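Local coordinates for protein peroxiredoxin (Mycobacterium tuberculosis, PDB 5EPF) that reduces hydrogen peroxide and organic hydroperoxides with thiol-derived electrons, helping to protect the cell against oxidative stress, at residues L98-Q102 / G103-A107; E142-M145 / D146-A149; Y44-A47 / M48-G51. All coordinates share one frame; numbering follows the deposited sequence.

Interaction 1. Residues L98-Q102 / G103-A107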
# COMPACT_ATOMS: atom_id res chain seq x y z
N LEU A 98 5.15 4.84 -2.16
CA LEU A 98 5.82 4.50 -3.41
C LEU A 98 5.11 5.15 -4.59
O LEU A 98 3.87 5.23 -4.63
CB LEU A 98 5.88 2.99 -3.62
CG LEU A 98 6.51 2.19 -2.48
CD1 LEU A 98 6.55 0.72 -2.87
CD2 LEU A 98 7.91 2.71 -2.14
N SER A 99 5.90 5.61 -5.55
CA SER A 99 5.38 6.19 -6.79
C SER A 99 5.48 5.14 -7.89
O SER A 99 6.59 4.73 -8.25
CB SER A 99 6.17 7.43 -7.17
OG SER A 99 5.77 7.92 -8.45
N ASP A 100 4.33 4.74 -8.41
CA ASP A 100 4.20 3.77 -9.49
C ASP A 100 3.85 4.55 -10.76
O ASP A 100 2.73 4.49 -11.26
CB ASP A 100 3.09 2.78 -9.10
CG ASP A 100 2.94 1.62 -10.06
OD1 ASP A 100 3.93 1.17 -10.68
OD2 ASP A 100 1.81 1.11 -10.14
N ALA A 101 4.83 5.31 -11.28
CA ALA A 101 4.51 6.41 -12.19
C ALA A 101 3.97 5.93 -13.53
O ALA A 101 3.29 6.71 -14.21
CB ALA A 101 5.72 7.33 -12.38
N GLN A 102 4.25 4.70 -13.94
CA GLN A 102 3.68 4.14 -15.16
C GLN A 102 2.60 3.09 -14.89
O GLN A 102 2.10 2.47 -15.82
CB GLN A 102 4.77 3.53 -16.05
CG GLN A 102 5.74 4.54 -16.64
CD GLN A 102 6.78 5.00 -15.65
OE1 GLN A 102 7.40 4.18 -14.96
NE2 GLN A 102 6.99 6.31 -15.56
N GLY A 103 2.23 2.87 -13.63
CA GLY A 103 1.24 1.86 -13.33
C GLY A 103 1.71 0.44 -13.48
O GLY A 103 0.88 -0.47 -13.50
N THR A 104 3.02 0.21 -13.58
CA THR A 104 3.55 -1.13 -13.82
C THR A 104 3.24 -2.06 -12.65
O THR A 104 2.82 -3.21 -12.85
CB THR A 104 5.06 -1.04 -14.04
OG1 THR A 104 5.31 -0.19 -15.17
CG2 THR A 104 5.68 -2.42 -14.29
N VAL A 105 3.41 -1.59 -11.42
CA VAL A 105 3.13 -2.45 -10.28
C VAL A 105 1.63 -2.60 -10.09
O VAL A 105 1.13 -3.70 -9.80
CB VAL A 105 3.87 -1.94 -9.02
CG1 VAL A 105 3.54 -2.80 -7.81
CG2 VAL A 105 5.39 -1.95 -9.26
N ALA A 106 0.87 -1.53 -10.33
CA ALA A 106 -0.59 -1.65 -10.32
C ALA A 106 -1.05 -2.74 -11.29
O ALA A 106 -1.94 -3.54 -10.96
CB ALA A 106 -1.22 -0.31 -10.67
N ALA A 107 -0.47 -2.78 -12.49
CA ALA A 107 -0.82 -3.81 -13.46
C ALA A 107 -0.49 -5.20 -12.92
O ALA A 107 -1.27 -6.15 -13.09
CB ALA A 107 -0.11 -3.56 -14.79
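Both carboxylate oxygens of Asp-100 are gripped by the start of helix 104-109: this is a carboxylate that accepts from two N-H groups of the first helical turn, at the start of the tight turn that leads out of edge strand 97-99 of the thioredoxin-like sheet. OD2 accepts from Ala-106 N at 2.8 Å and OD1 from Val-105 N at 2.9 Å, so two neighbouring helix N-H groups share one carboxylate. Each is met on its syn side, with the donors 19° (OD1) and 26° (OD2) out of the carboxylate plane, and the pair fixes the rotation of the group. CG stands anti to the backbone N (chi1 -174°), which swings the carboxylate across the turn towards the helix start. The buried carboxylate lies against Leu-20 and Ile-76; the helix N-terminus would probably favour its charged form.

The backbone of the same residue closes a type I beta turn from Asp-100 to Gly-103: Asp-100 O accepts from Gly-103 N at 2.9 Å. Gly-103, at the N-cap position with a positive phi, brings the chain over one face of the carboxylate, its CA 3.3 Å from Asp-100 OD2. Carbon atoms of the helix also pack against the oxygens: Val-105 CG2 lies 3.7 Å from Asp-100 OD1, and Ala-106 CB comes to 3.4 Å from Asp-100 OD2.

Interaction 2. Residues E142-M145 / D146-A149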
# COMPACT_ATOMS: atom_id res chain seq x y z
N GLU A 142 -14.74 -1.34 -2.42
CA GLU A 142 -16.05 -1.01 -1.87
C GLU A 142 -16.04 -0.87 -0.35
O GLU A 142 -17.05 -0.46 0.22
CB GLU A 142 -17.09 -2.04 -2.31
CG GLU A 142 -17.04 -3.35 -1.55
CD GLU A 142 -16.06 -4.37 -2.11
OE1 GLU A 142 -15.08 -4.00 -2.77
OE2 GLU A 142 -16.30 -5.57 -1.88
N PHE A 143 -14.92 -1.19 0.31
CA PHE A 143 -14.84 -1.10 1.76
C PHE A 143 -14.67 0.36 2.22
O PHE A 143 -14.29 1.25 1.45
CB PHE A 143 -13.69 -1.97 2.28
CG PHE A 143 -14.01 -3.44 2.26
CD1 PHE A 143 -14.44 -4.08 3.41
CD2 PHE A 143 -13.89 -4.18 1.09
CE1 PHE A 143 -14.77 -5.41 3.41
CE2 PHE A 143 -14.22 -5.55 1.07
CZ PHE A 143 -14.66 -6.16 2.23
N SER A 144 -14.98 0.60 3.49
CA SER A 144 -14.78 1.93 4.06
C SER A 144 -13.29 2.28 4.10
O SER A 144 -12.41 1.42 4.00
CB SER A 144 -15.35 2.00 5.47
OG SER A 144 -14.46 1.35 6.36
N MET A 145 -13.00 3.58 4.26
CA MET A 145 -11.60 4.01 4.28
C MET A 145 -10.84 3.40 5.46
O MET A 145 -9.67 3.02 5.31
CB MET A 145 -11.52 5.54 4.32
CG MET A 145 -12.12 6.24 3.10
SD MET A 145 -11.46 5.72 1.50
CE MET A 145 -12.65 4.47 0.99
N ASP A 146 -11.48 3.32 6.63
CA ASP A 146 -10.80 2.77 7.81
C ASP A 146 -10.63 1.27 7.70
O ASP A 146 -9.69 0.71 8.29
CB ASP A 146 -11.57 3.08 9.11
CG ASP A 146 -11.46 4.53 9.54
OD1 ASP A 146 -10.65 5.29 9.00
OD2 ASP A 146 -12.22 4.90 10.47
N ALA A 147 -11.51 0.59 6.95
CA ALA A 147 -11.49 -0.87 6.89
C ALA A 147 -10.19 -1.39 6.30
O ALA A 147 -9.79 -2.52 6.59
CB ALA A 147 -12.68 -1.38 6.07
N HIS A 148 -9.52 -0.61 5.45
CA HIS A 148 -8.25 -1.07 4.90
C HIS A 148 -7.24 -1.38 6.00
O HIS A 148 -6.73 -2.50 6.08
CB HIS A 148 -7.74 -0.06 3.88
CG HIS A 148 -8.55 -0.05 2.64
ND1 HIS A 148 -8.26 -0.85 1.55
CD2 HIS A 148 -9.70 0.61 2.33
CE1 HIS A 148 -9.17 -0.66 0.61
NE2 HIS A 148 -10.06 0.21 1.07
N ALA A 149 -7.00 -0.43 6.89
CA ALA A 149 -6.07 -0.71 7.98
C ALA A 149 -6.70 -1.65 9.02
O ALA A 149 -6.01 -2.52 9.55
CB ALA A 149 -5.57 0.57 8.63
O HOH W 1 -12.23 1.13 -0.27
O HOH W 2 -7.34 2.59 6.68
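The N-terminal cap of helix 145-158 is made by Ser-144, whose OG accepts a hydrogen bond from Ala-147 N at 3.1 Å. The same N-H also makes a weak, strongly bent bond to Ser-144 O, at 3.2 Å from Ala-147 N with an N-H...O angle of only 130°, so it is shared between side chain and backbone of the capping residue. OG sits between the backbone N and the carbonyl carbon of its own residue (chi1 77°), which turns it inward over the first helical turn, where it also rests against the methyl of Ala-147. That methyl meets Phe-143 as well: Ala-147 CB lies 4.0 Å from Phe-143 CB, while the phenyl ring leads on away from the helix.

In the thioredoxin-like fold this helix follows strand 135-139 and packs beside helix 50-61, which carries the peroxidatic Cys-52; the side chain of Met-145 lies about 6 Å from that of Cys-52 at the nearest atoms. His-148, buried and touching Glu-55 and Arg-124, ties the preceding loop to the helix through a water, bound to its NE2 in the plane of the ring. This water hydrogen-bonds to Phe-143 O, 2.7 Å away, and the other ring nitrogen, ND1, is hydrogen-bonded to Thr-126 OG1, so the imidazole is held through both nitrogens. His-148 CD2 lies 3.3 Å from Ser-144 O. A second water takes the place of a direct helical bond in the opening turn: it bridges Met-145 O, 2.7 Å from the water oxygen, and Ala-149 N, at 3.0 Å.

Interaction 3. Residues Y44-A47 / M48-G51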
# COMPACT_ATOMS: atom_id res chain seq x y z
N TYR A 44 -3.89 3.53 -3.37
CA TYR A 44 -4.92 4.56 -3.28
C TYR A 44 -4.96 5.37 -4.56
O TYR A 44 -3.93 5.56 -5.22
CB TYR A 44 -4.72 5.49 -2.06
CG TYR A 44 -3.34 6.14 -1.96
CD1 TYR A 44 -3.05 7.33 -2.64
CD2 TYR A 44 -2.35 5.58 -1.16
CE1 TYR A 44 -1.79 7.93 -2.52
CE2 TYR A 44 -1.11 6.16 -1.05
CZ TYR A 44 -0.84 7.34 -1.71
OH TYR A 44 0.40 7.90 -1.57
N PRO A 45 -6.15 5.85 -4.96
CA PRO A 45 -6.24 6.52 -6.28
C PRO A 45 -5.41 7.79 -6.40
O PRO A 45 -4.75 8.00 -7.42
CB PRO A 45 -7.75 6.77 -6.46
CG PRO A 45 -8.44 5.90 -5.48
CD PRO A 45 -7.47 5.51 -4.40
N ALA A 46 -5.45 8.65 -5.39
CA ALA A 46 -4.92 10.00 -5.56
C ALA A 46 -4.51 10.56 -4.21
O ALA A 46 -5.36 10.81 -3.35
CB ALA A 46 -5.94 10.91 -6.24
N ALA A 47 -3.21 10.80 -4.05
CA ALA A 47 -2.70 11.47 -2.88
C ALA A 47 -3.44 12.78 -2.63
O ALA A 47 -3.81 13.49 -3.57
CB ALA A 47 -1.22 11.76 -3.10
N MET A 48 -3.67 13.06 -1.35
CA MET A 48 -4.16 14.32 -0.80
C MET A 48 -5.66 14.53 -0.95
O MET A 48 -6.16 15.51 -0.43
CB MET A 48 -3.38 15.55 -1.28
CG MET A 48 -1.90 15.42 -0.97
SD MET A 48 -0.94 16.86 -1.42
CE MET A 48 -1.76 18.14 -0.46
N THR A 49 -6.39 13.64 -1.61
CA THR A 49 -7.83 13.79 -1.70
C THR A 49 -8.43 13.38 -0.36
O THR A 49 -7.79 12.65 0.40
CB THR A 49 -8.43 12.93 -2.81
OG1 THR A 49 -8.19 11.55 -2.52
CG2 THR A 49 -7.86 13.35 -4.17
N PRO A 50 -9.66 13.81 -0.04
CA PRO A 50 -10.18 13.55 1.32
C PRO A 50 -10.28 12.07 1.69
O PRO A 50 -9.93 11.70 2.82
CB PRO A 50 -11.53 14.28 1.33
CG PRO A 50 -11.31 15.41 0.34
CD PRO A 50 -10.54 14.74 -0.77
N GLY A 51 -10.72 11.21 0.77
CA GLY A 51 -10.84 9.80 1.11
C GLY A 51 -9.49 9.14 1.28
O GLY A 51 -9.29 8.35 2.21
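Ala-46 O takes two donors from Thr-49, the hydroxyl and the backbone N-H, and so closes the turn that carries the active-site loop into helix 50-61. The hydroxyl bond is the firmer one: OG1 gives its proton to Ala-46 O at 3.0 Å, lying in the carbonyl plane with a C=O...OG1 angle of 152°. The bond from the backbone N-H is straight but weak, with Thr-49 N 3.5 Å from Ala-46 O, and it marks a type II beta turn from Ala-46 to Thr-49. A chi1 of 62° tucks OG1 between the backbone N and carbonyl carbon of Thr-49, back towards the turn; CG2 then faces the methyl of Ala-46, 3.7 Å from its CB. At the turn's corner Met-48 adopts a positive phi (78°).

Pro-45, Thr-49 and Cys-52 spell the PxxxTxxC signature of peroxiredoxins. Thr-49 is at the N-cap position, its side chain about 3 Å from that of Cys-52 at the nearest atoms. With its proton committed to Ala-46 O, the hydroxyl would leave its oxygen able to accept on the side of Cys-52, as the threonine of this motif probably does in peroxiredoxins. Several other polar groups of the loop have partners beyond it: Ala-47 N bonds to Asp-79 OD2, Thr-49 O to Thr-53 OG1, and Tyr-44 OH to Gln-84 OE1.

Tyr-44 follows on from strand 39-43, and its backbone pairs with Ile-76 of strand 72-77; Ala-47 and Met-48 lean on Phe-87 of helix 81-91, while Tyr-44 and Pro-45 touch Cys-52 on helix 50-61.

How the interactions relate
All three contacts form where a strand of the five-stranded sheet hands over to a helix. Along the chain interaction 3 comes first, after the central strand 39-43, then interaction 1 after edge strand 97-99, and interaction 2 after the other edge strand, 135-139. Interactions 1 and 2 are on opposite sides of the chain's centre, 21 Å apart between centres. Interactions 1 and 3 come within about 5 Å at their nearest atoms without touching. Interactions 2 and 3, with centres 13 Å apart, do meet: Met-145 SD packs 3.5 Å from Gly-51 O. These two helix starts thus border the neighbourhood of Cys-52, whereas interaction 1 lies away from it.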